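Local coordinates for terminal uridylyltransferase 1 (PDB 5HZD), which adds uridines from UTP to the 3' ends of guide RNAs, ribosomal RNAs and some mRNAs and takes part in mitochondrial RNA editing in Trypanosoma brucei, at residues A[60-72]-A[389-401]. Sequence-based numbering, arbitrary orientation.
Sequences NTITSWGKKIFHV and EELYKAAGDMLVG
Gly66 and Gly396 meet back to back where the helices of 60-72 and 389-401 cross, their CA atoms 4.0 Å apart. The axes approach to 6.7 Å and run nearly perpendicular, at 101°, a close crossing of the kind that glycines facing each other on two helices allow. With no side chain at either glycine, each CA comes directly onto a carbonyl oxygen of the partner helix. CA-H...O contacts run in both directions: Gly66 CA lies 3.2 Å from Tyr392 O, almost straight at the hydrogen (174°), and Gly396 CA lies 3.5 Å from Ile62 O.

Side chains pack around this point. Tyr392 lies flat against the other helix, with Lys67 CA 3.7 Å from its ring centroid in a CH-pi contact; Lys67 CB lies over the same face near CD2, and CG, anti to the backbone N (chi1 178°), carries the chain on to CE2. Phe70 CB touches Tyr392 CE1, and the two rings meet obliquely. Phe70 CE1 reaches Ala395 CB, and CE1 and CZ both meet Leu391 CB. Beyond the glycines, Ile69 CD1 packs 3.6 Å from Leu399 CD2, while Ile62 CG2, anti to its own N, rests on the Gly396 carbonyl and meets Val400 CG2. Water bridges the polar margins: one water joins Thr63 OG1 to Asp397 OD1, donating to the carboxylate, and another donates to Lys67 O and bonds Tyr392 OH.

The crossing joins helix 59-76, which follows the zinc finger in sequence, to helix 385-409, which runs into the Cid1-type poly(A) polymerase family region, so helices more than 300 residues apart share one helical bundle. Helix 51-57 closes one flank through Leu55 on Ile62 and Val400; helix 310-324, which carries the UTP-binding Lys318, receives Ile69, Phe70 and Leu399; and helix 336-349 packs against Met398.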
loop_
_atom_site.group_PDB
_atom_site.type_symbol
_atom_site.label_atom_id
_atom_site.label_comp_id
_atom_site.label_asym_id
_atom_site.label_seq_id
_atom_site.Cartn_x
_atom_site.Cartn_y
_atom_site.Cartn_z
ATOM N N ASN A 60 7.169 -15.086 29.345
ATOM C CA ASN A 60 8.489 -14.699 28.854
ATOM C C ASN A 60 8.576 -14.870 27.350
ATOM O O ASN A 60 9.189 -14.053 26.663
ATOM C CB ASN A 60 9.596 -15.503 29.536
ATOM C CG ASN A 60 9.713 -15.180 31.022
ATOM O OD1 ASN A 60 9.290 -14.103 31.453
ATOM N ND2 ASN A 60 10.307 -16.092 31.802
ATOM N N THR A 61 7.961 -15.934 26.846
ATOM C CA THR A 61 7.979 -16.210 25.411
ATOM C C THR A 61 7.169 -15.165 24.669
ATOM O O THR A 61 7.566 -14.683 23.600
ATOM C CB THR A 61 7.427 -17.641 25.125
ATOM O OG1 THR A 61 8.369 -18.586 25.615
ATOM C CG2 THR A 61 7.214 -17.826 23.603
ATOM N N ILE A 62 6.021 -14.795 25.233
ATOM C CA ILE A 62 5.166 -13.823 24.583
ATOM C C ILE A 62 5.863 -12.454 24.517
ATOM O O ILE A 62 5.856 -11.782 23.483
ATOM C CB ILE A 62 3.783 -13.763 25.294
ATOM C CG1 ILE A 62 3.077 -15.099 25.122
ATOM C CG2 ILE A 62 2.940 -12.622 24.745
ATOM C CD1 ILE A 62 1.870 -15.284 26.027
ATOM N N THR A 63 6.550 -12.080 25.590
ATOM C CA THR A 63 7.354 -10.863 25.566
ATOM C C THR A 63 8.493 -10.919 24.548
ATOM O O THR A 63 8.794 -9.941 23.871
ATOM C CB THR A 63 7.835 -10.541 26.973
ATOM O OG1 THR A 63 6.658 -10.252 27.751
ATOM C CG2 THR A 63 8.775 -9.343 26.990
ATOM N N SER A 64 9.126 -12.080 24.442
ATOM C CA SER A 64 10.159 -12.284 23.437
ATOM C C SER A 64 9.580 -12.075 22.050
ATOM O O SER A 64 10.223 -11.475 21.190
ATOM C CB SER A 64 10.779 -13.683 23.570
ATOM O OG SER A 64 11.803 -13.886 22.609
ATOM N N TRP A 65 8.349 -12.553 21.827
ATOM C CA TRP A 65 7.715 -12.321 20.525
ATOM C C TRP A 65 7.485 -10.818 20.311
ATOM O O TRP A 65 7.701 -10.313 19.214
ATOM C CB TRP A 65 6.425 -13.146 20.335
ATOM C CG TRP A 65 6.691 -14.602 19.899
ATOM C CD1 TRP A 65 6.487 -15.738 20.629
ATOM C CD2 TRP A 65 7.155 -15.037 18.611
ATOM N NE1 TRP A 65 6.820 -16.851 19.888
ATOM C CE2 TRP A 65 7.222 -16.447 18.642
ATOM C CE3 TRP A 65 7.504 -14.370 17.427
ATOM C CZ2 TRP A 65 7.646 -17.200 17.544
ATOM C CZ3 TRP A 65 7.923 -15.122 16.342
ATOM C CH2 TRP A 65 7.989 -16.519 16.407
ATOM N N GLY A 66 7.129 -10.065 21.353
ATOM C CA GLY A 66 7.035 -8.615 21.211
ATOM C C GLY A 66 8.332 -7.924 20.814
ATOM O O GLY A 66 8.331 -6.977 20.041
ATOM N N LYS A 67 9.445 -8.388 21.354
ATOM C CA LYS A 67 10.736 -7.857 20.937
ATOM C C LYS A 67 10.977 -8.142 19.458
ATOM O O LYS A 67 11.474 -7.284 18.716
ATOM C CB LYS A 67 11.841 -8.455 21.805
ATOM C CG LYS A 67 13.254 -8.019 21.449
ATOM C CD LYS A 67 14.263 -8.405 22.550
ATOM C CE LYS A 67 15.694 -8.082 22.061
ATOM N NZ LYS A 67 16.755 -8.490 23.052
ATOM N N LYS A 68 10.647 -9.354 19.027
ATOM C CA LYS A 68 10.774 -9.704 17.603
ATOM C C LYS A 68 9.886 -8.877 16.703
ATOM O O LYS A 68 10.300 -8.477 15.606
ATOM C CB LYS A 68 10.480 -11.196 17.394
ATOM C CG LYS A 68 11.510 -12.115 17.995
ATOM C CD LYS A 68 11.068 -13.568 17.786
ATOM C CE LYS A 68 11.683 -14.482 18.821
ATOM N NZ LYS A 68 13.134 -14.229 18.960
ATOM N N ILE A 69 8.658 -8.615 17.159
ATOM C CA ILE A 69 7.713 -7.759 16.443
ATOM C C ILE A 69 8.292 -6.369 16.222
ATOM O O ILE A 69 8.261 -5.847 15.097
ATOM C CB ILE A 69 6.381 -7.667 17.224
ATOM C CG1 ILE A 69 5.663 -9.012 17.146
ATOM C CG2 ILE A 69 5.480 -6.578 16.640
ATOM C CD1 ILE A 69 4.586 -9.226 18.224
ATOM N N PHE A 70 8.877 -5.784 17.269
ATOM C CA PHE A 70 9.460 -4.460 17.104
ATOM C C PHE A 70 10.702 -4.491 16.212
ATOM O O PHE A 70 10.973 -3.511 15.507
ATOM C CB PHE A 70 9.763 -3.786 18.459
ATOM C CG PHE A 70 8.632 -2.931 18.956
ATOM C CD1 PHE A 70 7.636 -3.483 19.743
ATOM C CD2 PHE A 70 8.547 -1.596 18.589
ATOM C CE1 PHE A 70 6.567 -2.712 20.182
ATOM C CE2 PHE A 70 7.481 -0.814 19.014
ATOM C CZ PHE A 70 6.504 -1.365 19.819
ATOM N N HIS A 71 11.432 -5.603 16.191
ATOM C CA HIS A 71 12.607 -5.696 15.323
ATOM C C HIS A 71 12.185 -5.725 13.855
ATOM O O HIS A 71 12.773 -5.028 13.021
ATOM C CB HIS A 71 13.461 -6.932 15.666
ATOM C CG HIS A 71 14.709 -7.035 14.844
ATOM N ND1 HIS A 71 15.903 -6.480 15.244
ATOM C CD2 HIS A 71 14.937 -7.594 13.633
ATOM C CE1 HIS A 71 16.821 -6.707 14.320
ATOM N NE2 HIS A 71 16.258 -7.374 13.330
ATOM N N VAL A 72 11.176 -6.529 13.537
ATOM C CA VAL A 72 10.630 -6.567 12.180
ATOM C C VAL A 72 10.129 -5.180 11.780
ATOM O O VAL A 72 10.411 -4.699 10.672
ATOM C CB VAL A 72 9.488 -7.589 12.045
ATOM C CG1 VAL A 72 8.837 -7.463 10.669
ATOM C CG2 VAL A 72 10.024 -8.995 12.244
ATOM N N GLU A 389 10.720 -2.181 27.328
ATOM C CA GLU A 389 10.340 -3.525 27.758
ATOM C C GLU A 389 8.827 -3.650 27.858
ATOM O O GLU A 389 8.262 -4.692 27.521
ATOM C CB GLU A 389 10.989 -3.893 29.090
ATOM C CG GLU A 389 12.468 -4.225 28.951
ATOM C CD GLU A 389 12.734 -5.292 27.885
ATOM O OE1 GLU A 389 11.938 -6.257 27.782
ATOM O OE2 GLU A 389 13.734 -5.160 27.144
ATOM N N GLU A 390 8.177 -2.583 28.326
ATOM C CA GLU A 390 6.727 -2.573 28.469
ATOM C C GLU A 390 6.071 -2.606 27.101
ATOM O O GLU A 390 5.057 -3.275 26.926
ATOM C CB GLU A 390 6.264 -1.360 29.279
ATOM C CG GLU A 390 6.499 -1.526 30.772
ATOM C CD GLU A 390 6.168 -0.276 31.575
ATOM O OE1 GLU A 390 6.706 -0.123 32.699
ATOM O OE2 GLU A 390 5.363 0.548 31.085
ATOM N N LEU A 391 6.658 -1.935 26.112
ATOM C CA LEU A 391 6.123 -2.047 24.752
ATOM C C LEU A 391 6.256 -3.454 24.194
ATOM O O LEU A 391 5.364 -3.910 23.483
ATOM C CB LEU A 391 6.777 -1.067 23.770
ATOM C CG LEU A 391 6.512 0.412 23.976
ATOM C CD1 LEU A 391 7.307 1.196 22.940
ATOM C CD2 LEU A 391 5.021 0.693 23.852
ATOM N N TYR A 392 7.389 -4.123 24.458
ATOM C CA TYR A 392 7.551 -5.499 23.971
ATOM C C TYR A 392 6.494 -6.406 24.565
ATOM O O TYR A 392 5.869 -7.192 23.858
ATOM C CB TYR A 392 8.929 -6.062 24.341
ATOM C CG TYR A 392 10.103 -5.401 23.672
ATOM C CD1 TYR A 392 9.937 -4.535 22.605
ATOM C CD2 TYR A 392 11.385 -5.670 24.119
ATOM C CE1 TYR A 392 11.038 -3.944 21.982
ATOM C CE2 TYR A 392 12.471 -5.089 23.525
ATOM C CZ TYR A 392 12.294 -4.235 22.456
ATOM O OH TYR A 392 13.377 -3.659 21.848
ATOM N N LYS A 393 6.271 -6.277 25.865
ATOM C CA LYS A 393 5.261 -7.057 26.553
ATOM C C LYS A 393 3.869 -6.817 25.939
ATOM O O LYS A 393 3.105 -7.763 25.712
ATOM C CB LYS A 393 5.270 -6.719 28.045
ATOM C CG LYS A 393 4.136 -7.365 28.792
ATOM C CD LYS A 393 4.228 -7.171 30.298
ATOM C CE LYS A 393 2.969 -7.708 30.965
ATOM N NZ LYS A 393 3.207 -7.924 32.417
ATOM N N ALA A 394 3.538 -5.552 25.690
ATOM C CA ALA A 394 2.238 -5.185 25.142
ATOM C C ALA A 394 2.083 -5.717 23.729
ATOM O O ALA A 394 1.042 -6.264 23.378
ATOM C CB ALA A 394 2.068 -3.652 25.122
ATOM N N ALA A 395 3.112 -5.538 22.896
ATOM C CA ALA A 395 3.044 -6.017 21.508
ATOM C C ALA A 395 2.803 -7.529 21.448
ATOM O O ALA A 395 1.974 -8.022 20.647
ATOM C CB ALA A 395 4.311 -5.647 20.738
ATOM N N GLY A 396 3.541 -8.280 22.252
ATOM C CA GLY A 396 3.323 -9.712 22.290
ATOM C C GLY A 396 1.920 -10.060 22.757
ATOM O O GLY A 396 1.244 -10.909 22.156
ATOM N N ASP A 397 1.463 -9.414 23.822
ATOM C CA ASP A 397 0.114 -9.663 24.341
ATOM C C ASP A 397 -0.940 -9.375 23.264
ATOM O O ASP A 397 -1.933 -10.108 23.107
ATOM C CB ASP A 397 -0.207 -8.697 25.478
ATOM C CG ASP A 397 0.446 -9.058 26.785
ATOM O OD1 ASP A 397 0.943 -10.197 26.947
ATOM O OD2 ASP A 397 0.439 -8.169 27.675
ATOM N N MET A 398 -0.754 -8.268 22.557
ATOM C CA MET A 398 -1.729 -7.854 21.555
ATOM C C MET A 398 -1.779 -8.785 20.363
ATOM O O MET A 398 -2.854 -9.088 19.843
ATOM C CB MET A 398 -1.426 -6.431 21.114
ATOM C CG MET A 398 -1.696 -5.476 22.257
ATOM S SD MET A 398 -0.972 -3.836 21.987
ATOM C CE MET A 398 -2.055 -3.166 20.713
ATOM N N LEU A 399 -0.612 -9.245 19.925
ATOM C CA LEU A 399 -0.578 -10.162 18.786
ATOM C C LEU A 399 -1.148 -11.534 19.132
ATOM O O LEU A 399 -1.949 -12.095 18.374
ATOM C CB LEU A 399 0.829 -10.287 18.200
ATOM C CG LEU A 399 0.810 -10.941 16.819
ATOM C CD1 LEU A 399 0.152 -10.040 15.796
ATOM C CD2 LEU A 399 2.253 -11.324 16.369
ATOM N N VAL A 400 -0.775 -12.084 20.283
ATOM C CA VAL A 400 -1.378 -13.343 20.719
ATOM C C VAL A 400 -2.892 -13.167 20.842
ATOM O O VAL A 400 -3.684 -14.023 20.430
ATOM C CB VAL A 400 -0.793 -13.755 22.081
ATOM C CG1 VAL A 400 -1.591 -14.933 22.675
ATOM C CG2 VAL A 400 0.621 -14.114 21.889
ATOM N N GLY A 401 -3.291 -12.011 21.355
ATOM C CA GLY A 401 -4.690 -11.715 21.553
ATOM C C GLY A 401 -5.462 -11.634 20.242
ATOM O O GLY A 401 -6.641 -11.994 20.208
HETATM O O HOH W 1 3.726 -10.570 27.203
HETATM O O HOH W 2 13.425 -5.192 19.069
#